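Local coordinates for giardin subunit alpha-1 (Giardia intestinalis, PDB 4EVF), which is a calcium-regulated, phospholipid-binding annexin involved in attachment of the parasite to the intestinal mucosa and in cytoskeletal remodelling between trophozoite and cyst, at residues T5-E10 with E36-A41; D52-A57 with L66-F71; E134-L139 with T210-Y215. All blocks are in the same frame, centred on the assembly; numbering follows the deposited sequence.

Overall arrangement
Interactions 1 and 2 are buried apolar contacts within the predicted first annexin repeat, while interaction 3 lies nearer the surface and joins the predicted second and third repeats on the other side of the chain's centre. No helix is shared: interaction 1 sets helix 4-16 across helix 32-46, interaction 2 pairs helices 50-57 and 62-70 antiparallel, and interaction 3 brings together the starts of helices 135-145 and 211-225. The first two nonetheless touch, Ala39 CB lying 3.9 Å from Phe71 O. Neither has a cross-segment hydrogen bond. Interaction 3, whose centre is about 35 Å from that of interaction 2, combines one with bridging waters and a CH-pi contact of a threonine methyl with an indole face.

Interaction 1: residues T5-E10 with E36-A41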
loop_
_atom_site.group_PDB
_atom_site.type_symbol
_atom_site.label_atom_id
_atom_site.label_comp_id
_atom_site.label_asym_id
_atom_site.label_seq_id
_atom_site.Cartn_x
_atom_site.Cartn_y
_atom_site.Cartn_z
ATOM N N THR A 5 -12.043 -16.519 -20.627
ATOM C CA THR A 5 -11.253 -17.087 -21.710
ATOM C C THR A 5 -10.982 -16.031 -22.782
ATOM O O THR A 5 -9.902 -15.986 -23.371
ATOM C CB THR A 5 -11.934 -18.318 -22.348
ATOM O OG1 THR A 5 -13.304 -18.008 -22.631
ATOM C CG2 THR A 5 -11.868 -19.518 -21.406
ATOM N N ASP A 6 -11.959 -15.166 -23.022
ATOM C CA ASP A 6 -11.789 -14.126 -24.027
ATOM C C ASP A 6 -10.827 -13.023 -23.572
ATOM O O ASP A 6 -10.019 -12.550 -24.367
ATOM C CB ASP A 6 -13.135 -13.548 -24.451
ATOM C CG ASP A 6 -13.926 -14.505 -25.321
ATOM O OD1 ASP A 6 -13.319 -15.165 -26.194
ATOM O OD2 ASP A 6 -15.153 -14.604 -25.132
ATOM N N ILE A 7 -10.917 -12.629 -22.302
ATOM C CA ILE A 7 -9.926 -11.723 -21.713
ATOM C C ILE A 7 -8.535 -12.340 -21.764
ATOM O O ILE A 7 -7.545 -11.652 -22.029
ATOM C CB ILE A 7 -10.242 -11.406 -20.244
ATOM C CG1 ILE A 7 -11.690 -10.945 -20.093
ATOM C CG2 ILE A 7 -9.258 -10.364 -19.681
ATOM C CD1 ILE A 7 -12.155 -10.925 -18.657
ATOM N N ALA A 8 -8.446 -13.637 -21.481
ATOM C CA ALA A 8 -7.152 -14.307 -21.546
ATOM C C ALA A 8 -6.592 -14.211 -22.964
ATOM O O ALA A 8 -5.380 -14.066 -23.152
ATOM C CB ALA A 8 -7.261 -15.762 -21.093
ATOM N N ASN A 9 -7.473 -14.285 -23.960
ATOM C CA ASN A 9 -7.043 -14.123 -25.353
ATOM C C ASN A 9 -6.555 -12.703 -25.652
ATOM O O ASN A 9 -5.531 -12.520 -26.323
ATOM C CB ASN A 9 -8.143 -14.519 -26.347
ATOM C CG ASN A 9 -7.663 -14.456 -27.798
ATOM O OD1 ASN A 9 -7.934 -13.490 -28.517
ATOM N ND2 ASN A 9 -6.920 -15.475 -28.219
ATOM N N GLU A 10 -7.288 -11.703 -25.170
ATOM C CA GLU A 10 -6.828 -10.315 -25.290
ATOM C C GLU A 10 -5.408 -10.195 -24.769
ATOM O O GLU A 10 -4.520 -9.633 -25.425
ATOM C CB GLU A 10 -7.710 -9.370 -24.482
ATOM C CG GLU A 10 -9.134 -9.225 -24.982
ATOM C CD GLU A 10 -9.916 -8.217 -24.164
ATOM O OE1 GLU A 10 -9.567 -7.008 -24.202
ATOM O OE2 GLU A 10 -10.866 -8.633 -23.466
ATOM N N GLU A 36 -7.146 -12.841 -10.923
ATOM C CA GLU A 36 -6.854 -14.245 -10.565
ATOM C C GLU A 36 -7.631 -15.234 -11.449
ATOM O O GLU A 36 -7.076 -16.231 -11.915
ATOM C CB GLU A 36 -7.148 -14.519 -9.091
ATOM C CG GLU A 36 -6.321 -13.679 -8.111
ATOM C CD GLU A 36 -6.577 -14.066 -6.659
ATOM O OE1 GLU A 36 -7.740 -14.384 -6.317
ATOM O OE2 GLU A 36 -5.609 -14.075 -5.869
ATOM N N LYS A 37 -8.918 -14.964 -11.657
ATOM C CA LYS A 37 -9.741 -15.764 -12.570
ATOM C C LYS A 37 -9.134 -15.768 -13.966
ATOM O O LYS A 37 -9.001 -16.821 -14.598
ATOM C CB LYS A 37 -11.173 -15.222 -12.646
ATOM C CG LYS A 37 -12.000 -15.436 -11.399
ATOM C CD LYS A 37 -13.492 -15.168 -11.655
ATOM C CE LYS A 37 -13.788 -13.682 -11.823
ATOM N NZ LYS A 37 -15.255 -13.386 -11.956
ATOM N N ILE A 38 -8.763 -14.583 -14.447
ATOM C CA ILE A 38 -8.193 -14.441 -15.779
ATOM C C ILE A 38 -6.900 -15.244 -15.919
ATOM O O ILE A 38 -6.681 -15.916 -16.929
ATOM C CB ILE A 38 -7.926 -12.951 -16.119
ATOM C CG1 ILE A 38 -9.246 -12.165 -16.135
ATOM C CG2 ILE A 38 -7.188 -12.836 -17.447
ATOM C CD1 ILE A 38 -9.077 -10.641 -16.180
ATOM N N ALA A 39 -6.049 -15.179 -14.896
ATOM C CA ALA A 39 -4.789 -15.912 -14.903
ATOM C C ALA A 39 -5.039 -17.420 -14.954
ATOM O O ALA A 39 -4.272 -18.166 -15.572
ATOM C CB ALA A 39 -3.970 -15.567 -13.678
ATOM N N LYS A 40 -6.098 -17.868 -14.281
ATOM C CA LYS A 40 -6.470 -19.283 -14.344
ATOM C C LYS A 40 -6.878 -19.680 -15.752
ATOM O O LYS A 40 -6.458 -20.722 -16.241
ATOM C CB LYS A 40 -7.589 -19.638 -13.359
ATOM C CG LYS A 40 -7.107 -19.843 -11.925
ATOM C CD LYS A 40 -8.185 -20.484 -11.069
ATOM C CE LYS A 40 -8.469 -21.909 -11.528
ATOM N NZ LYS A 40 -7.650 -22.933 -10.833
ATOM N N ALA A 41 -7.691 -18.853 -16.402
ATOM C CA ALA A 41 -8.150 -19.159 -17.754
ATOM C C ALA A 41 -6.938 -19.183 -18.672
ATOM O O ALA A 41 -6.811 -20.019 -19.561
ATOM C CB ALA A 41 -9.154 -18.133 -18.217
#
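Ile7 and Ile38 make the tight part of this contact, their side chains meeting at about a right angle. The closest pair is Ile7 CG2 and Ile38 CD1, 3.5 Å apart. Both branches of Ile7 share in the packing: CG2 also lies 3.9 Å from Ile38 CG2, and CD1 is 4.0 Å from Ile38 CG1. In Ile7, chi1 of -51° sets CG1 opposite the carbonyl carbon and turns CG2 away from the backbone N, which spreads the two branches around the end of Ile38. Tyr30 touches both isoleucines, Ile26 of helix 20-28 packs on Ile7 and Leu11 on Ile38, so this end is enclosed by hydrocarbon from several parts of the fold.

Segments 5-10 and 36-41 cross steeply, at -79°, their axes 8.3 Å apart at closest approach, and no hydrogen bond links them. That geometry fits the five-helix annexin repeat, in which four helices form a bundle and the third in sequence, here helix 32-46, lies roughly perpendicular to them. Small residues allow the near approach: Ala8 and Ala41 point their CB atoms at the opposite helix, and the two methyls stand 4.2 Å apart. Ala8 CB lies equally far, 4.2 Å, from Ile38 O, so a single methyl meets both side chain and backbone.

Packing slackens toward Thr5, on the solvent side. Its CB points away from helix 32-46; the nearest approach is by its backbone, Thr5 N being 4.1 Å from Ala41 CB, whereas Thr5 CG2 is 4.4 Å from the same methyl. Val4 also covers Ala41 here, and Ala41 O accepts a hydrogen bond from Ser45 OG within helix 32-46.

Interaction 2: residues D52-A57 with L66-F71; sequences DDIKKA and LLMDLF
Met68 reaches across to Ile54 and Lys55 with successive atoms of its side chain. Its CB leaves the helix beside the facing segment rather than straight at it. CG then comes within 4.0 Å of Ile54 CG2, the two side chains sliding past each other in opposite directions. One atom farther on, SD lies 3.7 Å from Lys55 CB. A bend at the thioether, chi3 62°, brings the terminal methyl back along the lysine: Met68 CE is 3.9 Å from Lys55 CB and 4.0 Å from Lys55 CD. The lysine chain is extended and its end leads away from helix 62-70, so its aliphatic part covers the methionine on the solvent side while its ammonium group stays clear of the sulfur.

Deeper in, Ile54 is the central residue of the other helix and spreads its two branches over different neighbours. CG2, which serves Met68, also packs on Leu67 CB at 4.1 Å. The longer branch ends at CD1, placed 3.9 Å from Phe71 CD2 in an oblique approach to the ring and 3.9 Å from Leu67 O. Ile15 and Leu11 of helix 4-16 pack on Ile54 and Phe71 respectively, and Ile23 and Ala24 of helix 20-28 on Leu67, continuing the apolar core.

The short helix axes run nearly antiparallel, at 166°, and the chain turns between them after residue 57. Together with helices 4-16 and 20-28, this hairpin completes the four-helix bundle characteristic of an annexin repeat.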
loop_
_atom_site.group_PDB
_atom_site.type_symbol
_atom_site.label_atom_id
_atom_site.label_comp_id
_atom_site.label_asym_id
_atom_site.label_seq_id
_atom_site.Cartn_x
_atom_site.Cartn_y
_atom_site.Cartn_z
ATOM N N ASP A 52 4.730 -15.634 -16.183
ATOM C CA ASP A 52 5.885 -16.193 -16.888
ATOM C C ASP A 52 5.919 -15.762 -18.358
ATOM O O ASP A 52 6.987 -15.510 -18.917
ATOM C CB ASP A 52 5.923 -17.728 -16.794
ATOM C CG ASP A 52 6.276 -18.228 -15.401
ATOM O OD1 ASP A 52 6.688 -17.406 -14.557
ATOM O OD2 ASP A 52 6.149 -19.449 -15.148
ATOM N N ASP A 53 4.752 -15.677 -18.985
ATOM C CA ASP A 53 4.691 -15.260 -20.380
ATOM C C ASP A 53 5.017 -13.775 -20.494
ATOM O O ASP A 53 5.797 -13.360 -21.354
ATOM C CB ASP A 53 3.325 -15.594 -20.996
ATOM C CG ASP A 53 3.325 -16.931 -21.732
ATOM O OD1 ASP A 53 4.358 -17.629 -21.692
ATOM O OD2 ASP A 53 2.293 -17.285 -22.347
ATOM N N ILE A 54 4.438 -12.982 -19.600
ATOM C CA ILE A 54 4.753 -11.558 -19.515
ATOM C C ILE A 54 6.259 -11.316 -19.352
ATOM O O ILE A 54 6.854 -10.511 -20.074
ATOM C CB ILE A 54 3.988 -10.902 -18.358
ATOM C CG1 ILE A 54 2.485 -11.016 -18.601
ATOM C CG2 ILE A 54 4.394 -9.436 -18.183
ATOM C CD1 ILE A 54 1.660 -10.590 -17.424
ATOM N N LYS A 55 6.876 -12.021 -18.412
ATOM C CA LYS A 55 8.308 -11.868 -18.180
ATOM C C LYS A 55 9.107 -12.168 -19.443
ATOM O O LYS A 55 10.077 -11.479 -19.756
ATOM C CB LYS A 55 8.777 -12.773 -17.039
ATOM C CG LYS A 55 10.279 -12.736 -16.817
ATOM C CD LYS A 55 10.683 -13.551 -15.602
ATOM C CE LYS A 55 12.169 -13.385 -15.285
ATOM N NZ LYS A 55 12.549 -14.056 -14.004
ATOM N N LYS A 56 8.701 -13.205 -20.168
ATOM C CA LYS A 56 9.415 -13.595 -21.376
ATOM C C LYS A 56 9.223 -12.594 -22.508
ATOM O O LYS A 56 10.101 -12.440 -23.348
ATOM C CB LYS A 56 9.001 -14.998 -21.831
ATOM C CG LYS A 56 9.332 -16.103 -20.831
ATOM C CD LYS A 56 9.139 -17.484 -21.448
ATOM C CE LYS A 56 8.900 -18.556 -20.379
ATOM N NZ LYS A 56 10.135 -19.055 -19.718
ATOM N N ALA A 57 8.062 -11.927 -22.527
ATOM C CA ALA A 57 7.771 -11.018 -23.643
ATOM C C ALA A 57 8.369 -9.626 -23.482
ATOM O O ALA A 57 8.705 -8.971 -24.477
ATOM C CB ALA A 57 6.270 -10.914 -23.841
ATOM N N LEU A 66 6.041 -5.053 -12.337
ATOM C CA LEU A 66 4.706 -4.569 -12.002
ATOM C C LEU A 66 3.606 -5.329 -12.748
ATOM O O LEU A 66 2.606 -5.755 -12.149
ATOM C CB LEU A 66 4.594 -3.067 -12.281
ATOM C CG LEU A 66 3.193 -2.436 -12.221
ATOM C CD1 LEU A 66 2.482 -2.763 -10.916
ATOM C CD2 LEU A 66 3.232 -0.913 -12.418
ATOM N N LEU A 67 3.786 -5.490 -14.055
ATOM C CA LEU A 67 2.791 -6.183 -14.882
ATOM C C LEU A 67 2.618 -7.653 -14.481
ATOM O O LEU A 67 1.488 -8.166 -14.425
ATOM C CB LEU A 67 3.121 -6.029 -16.373
ATOM C CG LEU A 67 3.051 -4.569 -16.847
ATOM C CD1 LEU A 67 3.518 -4.392 -18.295
ATOM C CD2 LEU A 67 1.652 -4.002 -16.657
ATOM N N MET A 68 3.736 -8.310 -14.195
ATOM C CA MET A 68 3.755 -9.660 -13.619
ATOM C C MET A 68 2.990 -9.730 -12.311
ATOM O O MET A 68 2.169 -10.624 -12.114
ATOM C CB MET A 68 5.194 -10.127 -13.359
ATOM C CG MET A 68 6.046 -10.282 -14.610
ATOM S SD MET A 68 7.765 -10.654 -14.224
ATOM C CE MET A 68 7.632 -12.229 -13.369
ATOM N N ASP A 69 3.277 -8.791 -11.413
ATOM C CA ASP A 69 2.652 -8.747 -10.097
ATOM C C ASP A 69 1.130 -8.726 -10.211
ATOM O O ASP A 69 0.425 -9.418 -9.466
ATOM C CB ASP A 69 3.105 -7.497 -9.323
ATOM C CG ASP A 69 4.562 -7.562 -8.877
ATOM O OD1 ASP A 69 5.189 -8.642 -8.951
ATOM O OD2 ASP A 69 5.078 -6.520 -8.420
ATOM N N LEU A 70 0.629 -7.913 -11.136
ATOM C CA LEU A 70 -0.816 -7.756 -11.329
ATOM C C LEU A 70 -1.517 -9.058 -11.706
ATOM O O LEU A 70 -2.736 -9.189 -11.529
ATOM C CB LEU A 70 -1.113 -6.668 -12.361
ATOM C CG LEU A 70 -0.716 -5.259 -11.893
ATOM C CD1 LEU A 70 -0.633 -4.285 -13.074
ATOM C CD2 LEU A 70 -1.674 -4.744 -10.822
ATOM N N PHE A 71 -0.752 -10.016 -12.221
ATOM C CA PHE A 71 -1.331 -11.311 -12.600
ATOM C C PHE A 71 -0.765 -12.452 -11.761
ATOM O O PHE A 71 -0.924 -13.653 -12.077
ATOM C CB PHE A 71 -1.222 -11.532 -14.109
ATOM C CG PHE A 71 -2.120 -10.616 -14.896
ATOM C CD1 PHE A 71 -3.497 -10.780 -14.842
ATOM C CD2 PHE A 71 -1.603 -9.554 -15.626
ATOM C CE1 PHE A 71 -4.339 -9.931 -15.538
ATOM C CE2 PHE A 71 -2.439 -8.704 -16.323
ATOM C CZ PHE A 71 -3.803 -8.885 -16.282
#

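Interaction 3: residues E134-L139 with T210-Y215; sequences EDWCLL and TKTDYY
Asp213 OD1 accepts a hydrogen bond from Trp136 N, 2.8 Å long with a bent N-H...O angle of 139°; the amide meets the oxygen nearly along its C-O axis. The other carboxylate oxygen, OD2, receives a 2.7 Å hydrogen bond from a water that in turn accepts one from Asp135 N. Directly or through water, one carboxylate thus serves two first-turn amides of helix 135-145, where the helix dipole would probably favour its negative charge. Glu134, at the N-cap position, brings a second carboxylate close. Its OE2 takes a hydrogen bond from another water, which accepts one from Asp213 N, so the bridge joins the two segments even though the like-charged groups lie near each other.

Glu134 OE1 also fixes the indole: Trp136 NE1 donates to it at 2.8 Å, the oxygen lying close to the ring plane while the N-H comes from above the plane of the carboxylate. With chi1 at 71°, Trp136 CG sits between the backbone N and carbonyl carbon, turning the ring toward helix 211-225. Thr212 CG2 lies over one face, 3.4 Å from the centroid of the five-membered ring and only 6° off its normal, a CH-pi contact. Cys137 SG lies over the opposite face, and Asp213 OD1 approaches the edge, 3.3 Å from Trp136 CD1.

Thr212 turns its hydroxyl to another partner, OG1 being hydrogen-bonded to His92 ND1; the His92 ring also meets Trp136. Asp135 OD1 is bonded to Tyr209 OH. Around the indole, Phe95 of helix 92-100 and Val130 of helix 122-130 add hydrocarbon, while Thr171 and Ile175 of helix 171-180 pack on Asp135, setting this contact where helices of the predicted second and third annexin repeats converge.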
loop_
_atom_site.group_PDB
_atom_site.type_symbol
_atom_site.label_atom_id
_atom_site.label_comp_id
_atom_site.label_asym_id
_atom_site.label_seq_id
_atom_site.Cartn_x
_atom_site.Cartn_y
_atom_site.Cartn_z
ATOM N N GLU A 134 12.357 2.069 19.308
ATOM C CA GLU A 134 11.736 3.292 18.806
ATOM C C GLU A 134 10.223 3.133 18.709
ATOM O O GLU A 134 9.699 2.025 18.560
ATOM C CB GLU A 134 12.292 3.672 17.430
ATOM C CG GLU A 134 13.665 4.340 17.447
ATOM C CD GLU A 134 14.013 4.974 16.106
ATOM O OE1 GLU A 134 14.367 4.228 15.162
ATOM O OE2 GLU A 134 13.931 6.220 15.999
ATOM N N ASP A 135 9.516 4.248 18.777
ATOM C CA ASP A 135 8.060 4.181 18.779
ATOM C C ASP A 135 7.478 3.661 17.466
ATOM O O ASP A 135 6.419 3.044 17.471
ATOM C CB ASP A 135 7.456 5.527 19.161
ATOM C CG ASP A 135 7.604 5.823 20.643
ATOM O OD1 ASP A 135 7.202 6.922 21.077
ATOM O OD2 ASP A 135 8.110 4.947 21.374
ATOM N N TRP A 136 8.162 3.895 16.344
ATOM C CA TRP A 136 7.666 3.366 15.073
ATOM C C TRP A 136 7.660 1.834 15.061
ATOM O O TRP A 136 6.736 1.215 14.528
ATOM C CB TRP A 136 8.424 3.949 13.865
ATOM C CG TRP A 136 9.837 3.466 13.696
ATOM C CD1 TRP A 136 10.977 4.088 14.124
ATOM C CD2 TRP A 136 10.260 2.275 13.024
ATOM N NE1 TRP A 136 12.080 3.347 13.773
ATOM C CE2 TRP A 136 11.665 2.231 13.092
ATOM C CE3 TRP A 136 9.584 1.238 12.369
ATOM C CZ2 TRP A 136 12.405 1.189 12.544
ATOM C CZ3 TRP A 136 10.324 0.211 11.821
ATOM C CH2 TRP A 136 11.717 0.191 11.913
ATOM N N CYS A 137 8.677 1.225 15.666
ATOM C CA CYS A 137 8.737 -0.232 15.774
ATOM C C CYS A 137 7.546 -0.749 16.563
ATOM O O CYS A 137 6.903 -1.717 16.160
ATOM C CB CYS A 137 10.016 -0.679 16.481
ATOM S SG CYS A 137 11.496 0.238 15.997
ATOM N N LEU A 138 7.276 -0.104 17.698
ATOM C CA LEU A 138 6.210 -0.541 18.593
ATOM C C LEU A 138 4.835 -0.411 17.931
ATOM O O LEU A 138 3.975 -1.285 18.087
ATOM C CB LEU A 138 6.253 0.259 19.898
ATOM C CG LEU A 138 7.495 0.114 20.789
ATOM C CD1 LEU A 138 7.399 1.033 21.985
ATOM C CD2 LEU A 138 7.659 -1.331 21.241
ATOM N N LEU A 139 4.624 0.681 17.202
ATOM C CA LEU A 139 3.375 0.851 16.459
ATOM C C LEU A 139 3.228 -0.196 15.367
ATOM O O LEU A 139 2.135 -0.730 15.175
ATOM C CB LEU A 139 3.236 2.266 15.881
ATOM C CG LEU A 139 1.938 2.576 15.116
ATOM C CD1 LEU A 139 0.680 2.359 15.955
ATOM C CD2 LEU A 139 1.977 4.018 14.600
ATOM N N THR A 210 9.796 12.901 14.790
ATOM C CA THR A 210 10.568 13.165 13.577
ATOM C C THR A 210 10.978 11.870 12.873
ATOM O O THR A 210 10.913 10.785 13.451
ATOM C CB THR A 210 11.856 13.942 13.899
ATOM O OG1 THR A 210 12.663 13.163 14.789
ATOM C CG2 THR A 210 11.523 15.284 14.560
ATOM N N LYS A 211 11.425 11.996 11.628
ATOM C CA LYS A 211 12.025 10.882 10.913
ATOM C C LYS A 211 11.067 9.697 10.830
ATOM O O LYS A 211 9.883 9.882 10.544
ATOM C CB LYS A 211 13.369 10.502 11.548
ATOM C CG LYS A 211 14.426 11.614 11.424
ATOM C CD LYS A 211 15.691 11.275 12.183
ATOM C CE LYS A 211 16.786 12.295 11.896
ATOM N NZ LYS A 211 18.066 11.929 12.569
ATOM N N THR A 212 11.570 8.492 11.078
ATOM C CA THR A 212 10.768 7.285 10.874
ATOM C C THR A 212 9.550 7.220 11.814
ATOM O O THR A 212 8.469 6.759 11.411
ATOM C CB THR A 212 11.629 5.996 10.968
ATOM O OG1 THR A 212 12.743 6.086 10.064
ATOM C CG2 THR A 212 10.793 4.761 10.600
ATOM N N ASP A 213 9.710 7.694 13.050
ATOM C CA ASP A 213 8.558 7.787 13.956
ATOM C C ASP A 213 7.497 8.617 13.279
ATOM O O ASP A 213 6.338 8.204 13.176
ATOM C CB ASP A 213 8.900 8.470 15.280
ATOM C CG ASP A 213 9.677 7.580 16.230
ATOM O OD1 ASP A 213 9.606 6.331 16.114
ATOM O OD2 ASP A 213 10.361 8.146 17.107
ATOM N N TYR A 214 7.907 9.805 12.830
ATOM C CA TYR A 214 6.993 10.709 12.172
ATOM C C TYR A 214 6.246 10.056 11.009
ATOM O O TYR A 214 5.014 10.054 10.966
ATOM C CB TYR A 214 7.726 11.963 11.669
ATOM C CG TYR A 214 6.819 12.822 10.839
ATOM C CD1 TYR A 214 5.909 13.679 11.444
ATOM C CD2 TYR A 214 6.838 12.752 9.447
ATOM C CE1 TYR A 214 5.055 14.457 10.699
ATOM C CE2 TYR A 214 5.992 13.525 8.688
ATOM C CZ TYR A 214 5.095 14.374 9.321
ATOM O OH TYR A 214 4.241 15.156 8.584
ATOM N N TYR A 215 6.995 9.532 10.048
ATOM C CA TYR A 215 6.377 8.968 8.858
ATOM C C TYR A 215 5.488 7.776 9.178
ATOM O O TYR A 215 4.459 7.590 8.538
ATOM C CB TYR A 215 7.416 8.619 7.793
ATOM C CG TYR A 215 8.044 9.867 7.229
ATOM C CD1 TYR A 215 7.276 10.772 6.510
ATOM C CD2 TYR A 215 9.383 10.166 7.462
ATOM C CE1 TYR A 215 7.826 11.939 6.017
ATOM C CE2 TYR A 215 9.948 11.326 6.971
ATOM C CZ TYR A 215 9.167 12.204 6.246
ATOM O OH TYR A 215 9.712 13.359 5.751
HETATM O O HOH W 1 12.493 7.988 14.182
HETATM O O HOH W 2 10.941 6.668 19.230
#